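Local coordinates for protein probable benzoylformate decarboxylase (Rhodococcus jostii, PDB 7ORX) that probably works as a thiamine diphosphate-dependent enzyme of three alpha/beta domains, and binds thiamine diphosphate and a sodium ion, at residues C[282-287]-C[465-470]; C[384-389]-C[396-401]; C[11-16]-C[176-181]; C[125-130]-C[146-151]. All coordinates share one frame; numbering follows the deposited sequence.

Contact 1. Residues C[282-287]-C[465-470]; sequences RYHQYV and RGFSKI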
# COMPACT_ATOMS: atom_id res chain seq x y z
N ARG C 282 -4.50 -11.18 -24.04
CA ARG C 282 -5.64 -10.97 -23.11
C ARG C 282 -6.59 -12.21 -23.18
O ARG C 282 -7.77 -12.11 -23.56
CB ARG C 282 -6.26 -9.64 -23.52
CG ARG C 282 -6.94 -8.92 -22.38
CD ARG C 282 -6.05 -8.03 -21.55
NE ARG C 282 -7.02 -7.43 -20.64
CZ ARG C 282 -7.08 -7.62 -19.32
NH1 ARG C 282 -6.20 -8.39 -18.69
NH2 ARG C 282 -8.00 -6.97 -18.62
N TYR C 283 -6.05 -13.36 -22.79
CA TYR C 283 -6.76 -14.65 -22.62
C TYR C 283 -7.80 -14.48 -21.53
O TYR C 283 -7.71 -13.51 -20.78
CB TYR C 283 -5.77 -15.75 -22.21
CG TYR C 283 -4.60 -15.98 -23.14
CD1 TYR C 283 -4.80 -16.29 -24.47
CD2 TYR C 283 -3.29 -15.98 -22.69
CE1 TYR C 283 -3.75 -16.52 -25.34
CE2 TYR C 283 -2.22 -16.25 -23.54
CZ TYR C 283 -2.46 -16.52 -24.88
OH TYR C 283 -1.51 -16.85 -25.80
N HIS C 284 -8.76 -15.39 -21.42
CA HIS C 284 -9.93 -15.26 -20.51
C HIS C 284 -10.25 -16.63 -19.91
O HIS C 284 -9.81 -16.89 -18.78
CB HIS C 284 -11.12 -14.64 -21.27
CG HIS C 284 -12.28 -14.28 -20.40
ND1 HIS C 284 -13.22 -13.35 -20.80
CD2 HIS C 284 -12.63 -14.68 -19.15
CE1 HIS C 284 -14.13 -13.21 -19.85
NE2 HIS C 284 -13.79 -14.01 -18.82
N GLN C 285 -10.99 -17.46 -20.64
CA GLN C 285 -11.08 -18.92 -20.43
C GLN C 285 -9.64 -19.46 -20.33
O GLN C 285 -8.81 -19.07 -21.15
CB GLN C 285 -11.98 -19.57 -21.50
CG GLN C 285 -11.56 -19.32 -22.96
CD GLN C 285 -12.22 -18.15 -23.69
OE1 GLN C 285 -12.75 -17.23 -23.09
NE2 GLN C 285 -12.18 -18.13 -25.02
N TYR C 286 -9.38 -20.30 -19.33
CA TYR C 286 -8.18 -21.14 -19.17
C TYR C 286 -8.35 -22.38 -20.04
O TYR C 286 -9.02 -23.33 -19.60
CB TYR C 286 -7.97 -21.56 -17.70
CG TYR C 286 -6.72 -22.36 -17.42
CD1 TYR C 286 -5.48 -21.90 -17.87
CD2 TYR C 286 -6.77 -23.55 -16.71
CE1 TYR C 286 -4.32 -22.61 -17.60
CE2 TYR C 286 -5.61 -24.27 -16.43
CZ TYR C 286 -4.39 -23.79 -16.87
OH TYR C 286 -3.21 -24.45 -16.63
N VAL C 287 -7.75 -22.38 -21.24
CA VAL C 287 -7.64 -23.60 -22.10
C VAL C 287 -6.16 -23.77 -22.43
O VAL C 287 -5.65 -23.20 -23.39
CB VAL C 287 -8.63 -23.57 -23.30
CG1 VAL C 287 -9.28 -22.19 -23.50
CG2 VAL C 287 -8.05 -24.10 -24.61
N ARG C 465 -23.81 -18.73 -18.10
CA ARG C 465 -24.34 -20.06 -18.50
C ARG C 465 -23.38 -20.72 -19.49
O ARG C 465 -23.13 -21.92 -19.32
CB ARG C 465 -25.74 -19.94 -19.10
CG ARG C 465 -26.82 -19.56 -18.09
CD ARG C 465 -28.20 -19.81 -18.67
NE ARG C 465 -29.18 -19.72 -17.61
CZ ARG C 465 -29.39 -20.67 -16.71
NH1 ARG C 465 -28.69 -21.79 -16.74
NH2 ARG C 465 -30.28 -20.47 -15.76
N GLY C 466 -22.81 -19.95 -20.44
CA GLY C 466 -21.68 -20.32 -21.34
C GLY C 466 -20.49 -20.90 -20.60
O GLY C 466 -19.93 -21.91 -21.06
N PHE C 467 -20.12 -20.28 -19.48
CA PHE C 467 -18.96 -20.64 -18.62
C PHE C 467 -19.27 -21.86 -17.74
O PHE C 467 -18.35 -22.68 -17.56
CB PHE C 467 -18.49 -19.43 -17.79
CG PHE C 467 -17.30 -18.72 -18.35
CD1 PHE C 467 -16.01 -19.17 -18.07
CD2 PHE C 467 -17.45 -17.58 -19.14
CE1 PHE C 467 -14.89 -18.51 -18.57
CE2 PHE C 467 -16.34 -16.91 -19.64
CZ PHE C 467 -15.07 -17.39 -19.37
N SER C 468 -20.50 -22.01 -17.23
CA SER C 468 -20.89 -23.15 -16.34
C SER C 468 -20.96 -24.46 -17.13
O SER C 468 -21.14 -25.52 -16.49
CB SER C 468 -22.17 -22.87 -15.57
OG SER C 468 -23.25 -22.61 -16.43
N LYS C 469 -20.79 -24.38 -18.46
CA LYS C 469 -20.64 -25.51 -19.44
C LYS C 469 -19.15 -25.88 -19.52
O LYS C 469 -18.83 -27.05 -19.24
CB LYS C 469 -21.27 -25.08 -20.77
CG LYS C 469 -21.30 -26.11 -21.90
CD LYS C 469 -22.19 -27.34 -21.64
CE LYS C 469 -22.14 -28.39 -22.75
NZ LYS C 469 -22.39 -27.80 -24.09
N ILE C 470 -18.27 -24.91 -19.81
CA ILE C 470 -16.78 -25.05 -19.95
C ILE C 470 -16.14 -25.41 -18.59
O ILE C 470 -15.15 -26.19 -18.60
CB ILE C 470 -16.16 -23.78 -20.62
CG1 ILE C 470 -16.00 -23.95 -22.15
CG2 ILE C 470 -14.81 -23.40 -20.00
CD1 ILE C 470 -17.26 -23.78 -22.97

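Contact 2. Residues C[384-389]-C[396-401]; sequences DAFWSQ and GSYYFP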
# COMPACT_ATOMS: atom_id res chain seq x y z
N ASP C 384 -19.53 -13.53 -31.03
CA ASP C 384 -19.43 -14.23 -32.35
C ASP C 384 -20.48 -13.65 -33.32
O ASP C 384 -20.13 -13.39 -34.50
CB ASP C 384 -19.57 -15.74 -32.16
CG ASP C 384 -18.29 -16.44 -31.72
OD1 ASP C 384 -17.28 -15.74 -31.50
OD2 ASP C 384 -18.31 -17.70 -31.59
N ALA C 385 -21.71 -13.44 -32.85
CA ALA C 385 -22.82 -12.82 -33.62
C ALA C 385 -22.43 -11.41 -34.08
O ALA C 385 -22.57 -11.10 -35.25
CB ALA C 385 -24.05 -12.80 -32.77
N PHE C 386 -21.97 -10.56 -33.18
CA PHE C 386 -21.61 -9.16 -33.51
C PHE C 386 -20.60 -9.15 -34.68
O PHE C 386 -20.79 -8.46 -35.67
CB PHE C 386 -21.09 -8.47 -32.24
CG PHE C 386 -20.78 -7.02 -32.45
CD1 PHE C 386 -19.59 -6.62 -33.00
CD2 PHE C 386 -21.74 -6.07 -32.21
CE1 PHE C 386 -19.34 -5.29 -33.27
CE2 PHE C 386 -21.51 -4.74 -32.49
CZ PHE C 386 -20.30 -4.36 -33.03
N TRP C 387 -19.53 -9.93 -34.58
CA TRP C 387 -18.37 -9.79 -35.49
C TRP C 387 -18.70 -10.39 -36.86
O TRP C 387 -18.15 -9.94 -37.88
CB TRP C 387 -17.13 -10.39 -34.84
CG TRP C 387 -16.67 -9.54 -33.70
CD1 TRP C 387 -16.71 -9.82 -32.36
CD2 TRP C 387 -16.14 -8.21 -33.80
NE1 TRP C 387 -16.21 -8.77 -31.64
CE2 TRP C 387 -15.86 -7.77 -32.49
CE3 TRP C 387 -15.81 -7.39 -34.88
CZ2 TRP C 387 -15.31 -6.54 -32.24
CZ3 TRP C 387 -15.25 -6.17 -34.63
CH2 TRP C 387 -15.00 -5.75 -33.33
N SER C 388 -19.60 -11.35 -36.87
CA SER C 388 -19.97 -12.09 -38.11
C SER C 388 -21.00 -11.27 -38.88
O SER C 388 -21.32 -11.62 -40.01
CB SER C 388 -20.47 -13.48 -37.77
OG SER C 388 -21.78 -13.41 -37.25
N GLN C 389 -21.46 -10.15 -38.31
CA GLN C 389 -22.70 -9.49 -38.78
C GLN C 389 -22.54 -7.95 -38.85
O GLN C 389 -23.41 -7.36 -39.42
CB GLN C 389 -23.80 -9.96 -37.84
CG GLN C 389 -25.16 -10.12 -38.51
CD GLN C 389 -25.21 -11.24 -39.53
OE1 GLN C 389 -25.71 -11.07 -40.63
NE2 GLN C 389 -24.72 -12.41 -39.17
N GLY C 396 -12.89 4.54 -34.29
CA GLY C 396 -13.73 4.80 -33.11
C GLY C 396 -15.15 4.29 -33.29
O GLY C 396 -16.04 4.94 -32.74
N SER C 397 -15.33 3.13 -33.92
CA SER C 397 -16.67 2.55 -34.22
C SER C 397 -17.13 1.51 -33.19
O SER C 397 -18.33 1.20 -33.23
CB SER C 397 -16.69 1.98 -35.58
OG SER C 397 -16.52 3.01 -36.54
N TYR C 398 -16.25 1.03 -32.31
CA TYR C 398 -16.55 -0.04 -31.32
C TYR C 398 -15.80 0.24 -30.01
O TYR C 398 -14.60 0.49 -30.04
CB TYR C 398 -16.14 -1.40 -31.88
CG TYR C 398 -16.48 -2.59 -31.01
CD1 TYR C 398 -17.73 -3.16 -31.07
CD2 TYR C 398 -15.58 -3.14 -30.12
CE1 TYR C 398 -18.08 -4.23 -30.28
CE2 TYR C 398 -15.91 -4.22 -29.31
CZ TYR C 398 -17.17 -4.77 -29.40
OH TYR C 398 -17.55 -5.82 -28.62
N TYR C 399 -16.53 0.19 -28.90
CA TYR C 399 -15.99 0.19 -27.52
C TYR C 399 -16.69 -0.94 -26.75
O TYR C 399 -17.87 -1.10 -26.84
CB TYR C 399 -16.17 1.56 -26.84
CG TYR C 399 -15.54 2.66 -27.63
CD1 TYR C 399 -14.20 2.90 -27.57
CD2 TYR C 399 -16.28 3.41 -28.52
CE1 TYR C 399 -13.59 3.89 -28.33
CE2 TYR C 399 -15.69 4.39 -29.30
CZ TYR C 399 -14.35 4.64 -29.19
OH TYR C 399 -13.84 5.60 -29.97
N PHE C 400 -15.91 -1.70 -25.98
CA PHE C 400 -16.35 -2.78 -25.07
C PHE C 400 -15.49 -2.65 -23.81
O PHE C 400 -14.32 -2.33 -23.89
CB PHE C 400 -16.22 -4.12 -25.81
CG PHE C 400 -16.57 -5.33 -24.98
CD1 PHE C 400 -15.74 -5.78 -23.99
CD2 PHE C 400 -17.76 -6.00 -25.17
CE1 PHE C 400 -16.08 -6.89 -23.22
CE2 PHE C 400 -18.12 -7.09 -24.39
CZ PHE C 400 -17.29 -7.52 -23.39
N PRO C 401 -16.02 -2.92 -22.61
CA PRO C 401 -15.26 -2.72 -21.38
C PRO C 401 -13.95 -3.51 -21.41
O PRO C 401 -14.00 -4.72 -21.53
CB PRO C 401 -16.19 -3.25 -20.27
CG PRO C 401 -17.24 -4.05 -20.98
CD PRO C 401 -17.38 -3.40 -22.34

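Contact 3. Residues C[11-16]-C[176-181]; sequences TYELLR and GLLARE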
# COMPACT_ATOMS: atom_id res chain seq x y z
N THR C 11 -6.09 26.81 -10.58
CA THR C 11 -6.49 25.43 -10.97
C THR C 11 -7.41 25.52 -12.20
O THR C 11 -7.10 24.86 -13.19
CB THR C 11 -7.14 24.68 -9.81
OG1 THR C 11 -6.19 24.57 -8.74
CG2 THR C 11 -7.60 23.29 -10.20
N TYR C 12 -8.45 26.36 -12.15
CA TYR C 12 -9.43 26.58 -13.25
C TYR C 12 -8.72 27.19 -14.47
O TYR C 12 -9.00 26.73 -15.58
CB TYR C 12 -10.63 27.41 -12.79
CG TYR C 12 -11.71 26.58 -12.14
CD1 TYR C 12 -12.36 25.60 -12.85
CD2 TYR C 12 -12.08 26.77 -10.81
CE1 TYR C 12 -13.35 24.82 -12.26
CE2 TYR C 12 -13.06 26.02 -10.20
CZ TYR C 12 -13.71 25.03 -10.94
OH TYR C 12 -14.72 24.27 -10.40
N GLU C 13 -7.78 28.10 -14.29
CA GLU C 13 -7.07 28.69 -15.45
C GLU C 13 -6.27 27.58 -16.14
O GLU C 13 -6.09 27.62 -17.40
CB GLU C 13 -6.25 29.91 -15.01
CG GLU C 13 -5.45 30.55 -16.16
CD GLU C 13 -5.83 31.92 -16.74
OE1 GLU C 13 -4.90 32.78 -16.88
OE2 GLU C 13 -7.03 32.09 -17.13
N LEU C 14 -5.83 26.61 -15.35
CA LEU C 14 -4.97 25.51 -15.81
C LEU C 14 -5.81 24.48 -16.53
O LEU C 14 -5.43 24.08 -17.65
CB LEU C 14 -4.25 24.95 -14.59
CG LEU C 14 -3.50 23.65 -14.83
CD1 LEU C 14 -2.21 23.89 -15.60
CD2 LEU C 14 -3.21 22.94 -13.53
N LEU C 15 -6.94 24.04 -15.93
CA LEU C 15 -7.83 23.05 -16.57
C LEU C 15 -8.26 23.59 -17.93
O LEU C 15 -8.31 22.81 -18.86
CB LEU C 15 -9.03 22.79 -15.67
CG LEU C 15 -8.70 22.27 -14.28
CD1 LEU C 15 -9.89 22.32 -13.37
CD2 LEU C 15 -8.15 20.87 -14.32
N ARG C 16 -8.55 24.89 -18.04
CA ARG C 16 -8.98 25.53 -19.33
C ARG C 16 -7.82 25.43 -20.32
O ARG C 16 -8.06 25.11 -21.47
CB ARG C 16 -9.40 27.00 -19.20
CG ARG C 16 -9.80 27.60 -20.54
CD ARG C 16 -10.21 29.07 -20.60
NE ARG C 16 -11.28 29.39 -19.66
CZ ARG C 16 -11.11 29.86 -18.42
NH1 ARG C 16 -9.90 30.10 -17.95
NH2 ARG C 16 -12.15 30.11 -17.66
N GLY C 176 4.09 30.19 -14.75
CA GLY C 176 5.04 29.11 -15.08
C GLY C 176 4.35 27.79 -15.39
O GLY C 176 4.68 27.23 -16.43
N LEU C 177 3.45 27.31 -14.50
CA LEU C 177 2.64 26.07 -14.67
C LEU C 177 1.88 26.06 -16.00
O LEU C 177 1.97 25.07 -16.69
CB LEU C 177 1.61 25.93 -13.55
CG LEU C 177 1.95 25.05 -12.35
CD1 LEU C 177 0.69 24.73 -11.56
CD2 LEU C 177 2.60 23.75 -12.75
N LEU C 178 1.11 27.10 -16.32
CA LEU C 178 0.30 27.17 -17.57
C LEU C 178 1.16 26.87 -18.79
O LEU C 178 0.68 26.13 -19.67
CB LEU C 178 -0.25 28.58 -17.81
CG LEU C 178 -1.65 28.89 -17.33
CD1 LEU C 178 -1.55 29.49 -15.93
CD2 LEU C 178 -2.37 29.80 -18.34
N ALA C 179 2.35 27.51 -18.87
CA ALA C 179 3.28 27.51 -20.01
C ALA C 179 3.78 26.09 -20.29
O ALA C 179 4.24 25.84 -21.44
CB ALA C 179 4.44 28.44 -19.68
N ARG C 180 3.71 25.20 -19.28
CA ARG C 180 4.27 23.82 -19.32
C ARG C 180 3.59 23.03 -20.43
O ARG C 180 2.37 23.10 -20.56
CB ARG C 180 4.11 23.05 -18.00
CG ARG C 180 4.97 23.61 -16.86
CD ARG C 180 5.69 22.60 -15.98
NE ARG C 180 6.56 21.78 -16.80
CZ ARG C 180 6.58 20.44 -16.80
NH1 ARG C 180 5.84 19.71 -15.97
NH2 ARG C 180 7.40 19.83 -17.63
N GLU C 181 4.43 22.36 -21.23
CA GLU C 181 4.11 21.25 -22.14
C GLU C 181 5.00 20.06 -21.76
O GLU C 181 6.04 20.27 -21.18
CB GLU C 181 4.31 21.68 -23.59
CG GLU C 181 3.33 22.77 -24.04
CD GLU C 181 3.91 23.69 -25.11
OE1 GLU C 181 4.17 23.21 -26.25
OE2 GLU C 181 4.18 24.89 -24.78

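Contact 4. Residues C[125-130]-C[146-151]; sequences LVKWSS and IHTALL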
# COMPACT_ATOMS: atom_id res chain seq x y z
N LEU C 125 -4.91 0.67 -8.86
CA LEU C 125 -5.53 0.87 -10.19
C LEU C 125 -4.83 1.99 -10.94
O LEU C 125 -3.95 1.69 -11.78
CB LEU C 125 -7.03 1.12 -10.01
CG LEU C 125 -7.82 -0.15 -9.67
CD1 LEU C 125 -9.30 0.12 -9.68
CD2 LEU C 125 -7.48 -1.30 -10.63
N VAL C 126 -5.22 3.22 -10.62
CA VAL C 126 -4.58 4.50 -11.03
C VAL C 126 -3.07 4.34 -11.18
O VAL C 126 -2.49 3.67 -10.33
CB VAL C 126 -4.97 5.56 -10.00
CG1 VAL C 126 -6.49 5.70 -9.93
CG2 VAL C 126 -4.43 5.21 -8.63
N LYS C 127 -2.49 4.91 -12.24
CA LYS C 127 -1.02 4.99 -12.46
C LYS C 127 -0.32 5.78 -11.35
O LYS C 127 0.86 5.60 -11.13
CB LYS C 127 -0.63 5.92 -13.61
CG LYS C 127 -0.93 5.42 -14.98
CD LYS C 127 -0.62 6.48 -15.99
CE LYS C 127 0.86 6.76 -16.05
NZ LYS C 127 1.26 7.15 -17.41
N TRP C 128 -1.02 6.78 -10.83
CA TRP C 128 -0.41 7.80 -9.95
C TRP C 128 -1.48 8.42 -9.08
O TRP C 128 -2.57 8.69 -9.61
CB TRP C 128 0.27 8.88 -10.80
CG TRP C 128 1.06 9.80 -9.92
CD1 TRP C 128 2.18 9.48 -9.21
CD2 TRP C 128 0.70 11.13 -9.52
NE1 TRP C 128 2.52 10.52 -8.38
CE2 TRP C 128 1.66 11.56 -8.59
CE3 TRP C 128 -0.34 11.99 -9.86
CZ2 TRP C 128 1.66 12.83 -8.06
CZ3 TRP C 128 -0.37 13.25 -9.31
CH2 TRP C 128 0.63 13.67 -8.42
N SER C 129 -1.19 8.67 -7.81
CA SER C 129 -2.17 9.28 -6.89
C SER C 129 -1.46 10.17 -5.88
O SER C 129 -0.38 9.83 -5.49
CB SER C 129 -3.01 8.18 -6.23
OG SER C 129 -2.51 7.84 -4.95
N SER C 130 -2.05 11.30 -5.50
CA SER C 130 -1.47 12.28 -4.56
C SER C 130 -2.56 12.82 -3.65
O SER C 130 -3.61 13.12 -4.17
CB SER C 130 -0.81 13.40 -5.30
OG SER C 130 -0.12 14.24 -4.37
N ILE C 146 -2.19 15.66 -14.75
CA ILE C 146 -2.67 15.71 -16.16
C ILE C 146 -1.55 15.19 -17.06
O ILE C 146 -1.83 14.35 -17.89
CB ILE C 146 -3.13 17.11 -16.57
CG1 ILE C 146 -4.40 17.48 -15.80
CG2 ILE C 146 -3.32 17.21 -18.07
CD1 ILE C 146 -4.64 18.96 -15.70
N HIS C 147 -0.32 15.64 -16.88
CA HIS C 147 0.78 15.24 -17.79
C HIS C 147 0.98 13.72 -17.71
O HIS C 147 1.26 13.08 -18.75
CB HIS C 147 2.08 15.92 -17.38
CG HIS C 147 2.10 17.37 -17.69
ND1 HIS C 147 1.76 17.86 -18.93
CD2 HIS C 147 2.47 18.43 -16.92
CE1 HIS C 147 1.91 19.18 -18.91
NE2 HIS C 147 2.35 19.55 -17.68
N THR C 148 0.94 13.23 -16.47
CA THR C 148 1.09 11.80 -16.11
C THR C 148 -0.03 11.01 -16.80
O THR C 148 0.26 10.01 -17.41
CB THR C 148 1.03 11.59 -14.59
OG1 THR C 148 2.07 12.32 -13.94
CG2 THR C 148 1.16 10.14 -14.19
N ALA C 149 -1.29 11.42 -16.69
CA ALA C 149 -2.41 10.71 -17.35
C ALA C 149 -2.16 10.55 -18.86
O ALA C 149 -2.51 9.46 -19.35
CB ALA C 149 -3.70 11.41 -17.06
N LEU C 150 -1.51 11.50 -19.54
CA LEU C 150 -1.34 11.51 -21.01
C LEU C 150 -0.00 10.91 -21.43
O LEU C 150 0.28 10.85 -22.65
CB LEU C 150 -1.44 12.94 -21.54
CG LEU C 150 -2.81 13.57 -21.36
CD1 LEU C 150 -2.75 15.07 -21.41
CD2 LEU C 150 -3.78 13.05 -22.40
N LEU C 151 0.77 10.45 -20.47
CA LEU C 151 2.14 9.95 -20.77
C LEU C 151 2.03 8.47 -21.10
O LEU C 151 1.46 7.73 -20.30
CB LEU C 151 3.02 10.20 -19.54
CG LEU C 151 4.39 10.80 -19.80
CD1 LEU C 151 4.38 11.81 -20.95
CD2 LEU C 151 4.88 11.41 -18.51

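Contact 1. Residues C[282-287]-C[465-470]
His284 is the first residue of 282-287 to meet the helix at 465-470, and it does so with the far side of its imidazole. CG stands anti to the backbone N (chi1 -171°), which carries CD2 and NE2 forward to the end of the Phe467 ring. CD2 and NE2 of His284 each lie 3.7 Å from Phe467 CZ. The two rings are oblique, their centroids 5.2 Å apart and their planes at 40°, and CE2 of Phe467 lies over one imidazole face. Next along the chain, Gln285 contributes the base of its side chain and not the amide: both its CA and its CB are 4.3 Å from Phe467 CE1. Phe467 thus carries the helix's side of the contact, touched by two consecutive residues, with no hydrogen bond between the segments. Met112 of the second subunit packs on His284, whose side chain is about 7 Å from a bound thiamine diphosphate. The loop runs between strands 272-276 and 297-302 of the central sheet, with Val287 resting on helix 260-266, while helix 462-470 follows strand 452-457 of the C-terminal sheet, so the contact joins two domains at the surface.

Contact 2. Residues C[384-389]-C[396-401]
Tyr398 receives two neighbouring aromatic residues of the helix, Phe386 and Trp387, and the three rings form a cluster in which each pair is turned differently. Trp387 offers an edge of its six-membered ring to a face of Tyr398, an edge-to-face pair, inclined rather than perpendicular, with the planes at 55° and the centroids 4.9 Å apart. Its CZ2 leads, standing 3.7 Å above the Tyr398 ring plane and over the ring centre. Phe386 meets Tyr398 differently. Here the tyrosine brings CE1 over a phenylalanine face, offset toward the rim, and Tyr398 CE1 is 3.4 Å from Phe386 CE1; with planes at 52° the pair is oblique. CG anti to the backbone N in both (chi1 -176°) sends these rings out from helix and strand to pass alongside one another, running in opposing senses. Within the helix, CD1 of Phe386 lies 3.9 Å above the centre of the Trp387 ring, so the indole has Phe386 over a face while its six-membered ring's edge meets the tyrosine. Phe362 of helix 358-368 meets Phe386 edge-to-face, and Asn377 touches both Phe386 and Tyr398. Strand 374-378, helix 383-389 and strand 398-399 make a beta-alpha-beta unit of the C-terminal parallel sheet, and the buried cluster fastens its helix to its second strand, at the sheet's margin within this chain.

Contact 3. Residues C[11-16]-C[176-181]
The carboxylate of Glu13 is the one flat group to meet the other helix, and Leu178 comes to it at a slant from outside its plane, with Leu178 CD2 4.2 Å from Glu13 OE1. The other oxygen, OE2, forms a salt bridge with Arg16 NH1, 3.6 Å away and about one helical turn on. The closer touch is one carbon back from the carboxylate, where Glu13 CG lies 3.8 Å from Leu178 CD2. With CG anti to the backbone N (chi1 178°) and a bend at chi2, the glutamate crosses the leucine at about a right angle. Leu14, deeper in the interface, turns its side-chain end toward the neighbouring helix, its CD1 4.5 Å from the backbone O of Leu177. The backbones are close here, Leu14 CA standing 5.8 Å from Leu178 CA. Arg18 hydrogen-bonds to the carbonyls of Leu177 and Leu178. Just beyond the helix, Glu181 enters a parallel beta ladder with a strand of the third subunit. Helices 7-17 and 175-179 both pack against helix 138-149, where Leu14 and Leu177 rest on Asn143, in the helical layer flanking the parallel sheet of the N-terminal thiamine diphosphate-binding fold, a three-layer alpha/beta architecture.

Contact 4. Residues C[125-130]-C[146-151]
A hydrogen bond from Lys127 NZ to Thr148 O, 3.0 Å long, makes the polar part of this contact. The carbonyl angle is 149° and the ammonium lies 28° from the carbonyl plane; Leu151 N reaches the same oxygen from the opposite face, so two donors grip it. NZ also comes close to the backbone O of Leu151, but the angle is poor for a bond, whereas the carbonyl of Ala153 does accept one. A lysine among carbonyls at the last turn of a helix would be expected to sit favourably with the helix dipole. Bends at chi3 and chi4 bring its end to that place. The helix belongs to a beta-alpha-beta unit, strand 128-130, helix 138-149 and strand 157-162, and the contact ties Lys127 and Trp128, on the first strand's side, to the last turn of the helix. Apolar contacts gather round the Thr148 methyl: CG2 lies 3.7 Å from Trp128 CB and 3.9 Å from Lys127 CE. With CG2 anti to the backbone N, the methyl faces these two residues while the hydroxyl OG1 (chi1 -59°) turns back to bond Gln144 O. Trp128 also packs on Thr141 and Ala145 of the helix, and Ala309 of the third subunit touches Thr148.

In the fold
Along the chain the contacts form two nested pairs in series: contact 4 lies inside the loop closed by contact 3, and contact 2 inside the loop closed by contact 1. Contacts 3 and 4 share helix 138-149, their centres about 17 Å apart, and touch through Arg180 NH1 and His147 CD2, 3.7 Å apart. Contact 2 lies in the C-terminal sheet, its centre about 19 Å from that of contact 1. Contacts 1 and 3, with centres about 47 Å apart, lie on opposite sides of the chain's centre. Contacts 2 and 4 thus each hold a helix to a strand of one sheet, contact 1 joins central and C-terminal parts, and contacts 1, 3 and 4 lie where subunits meet.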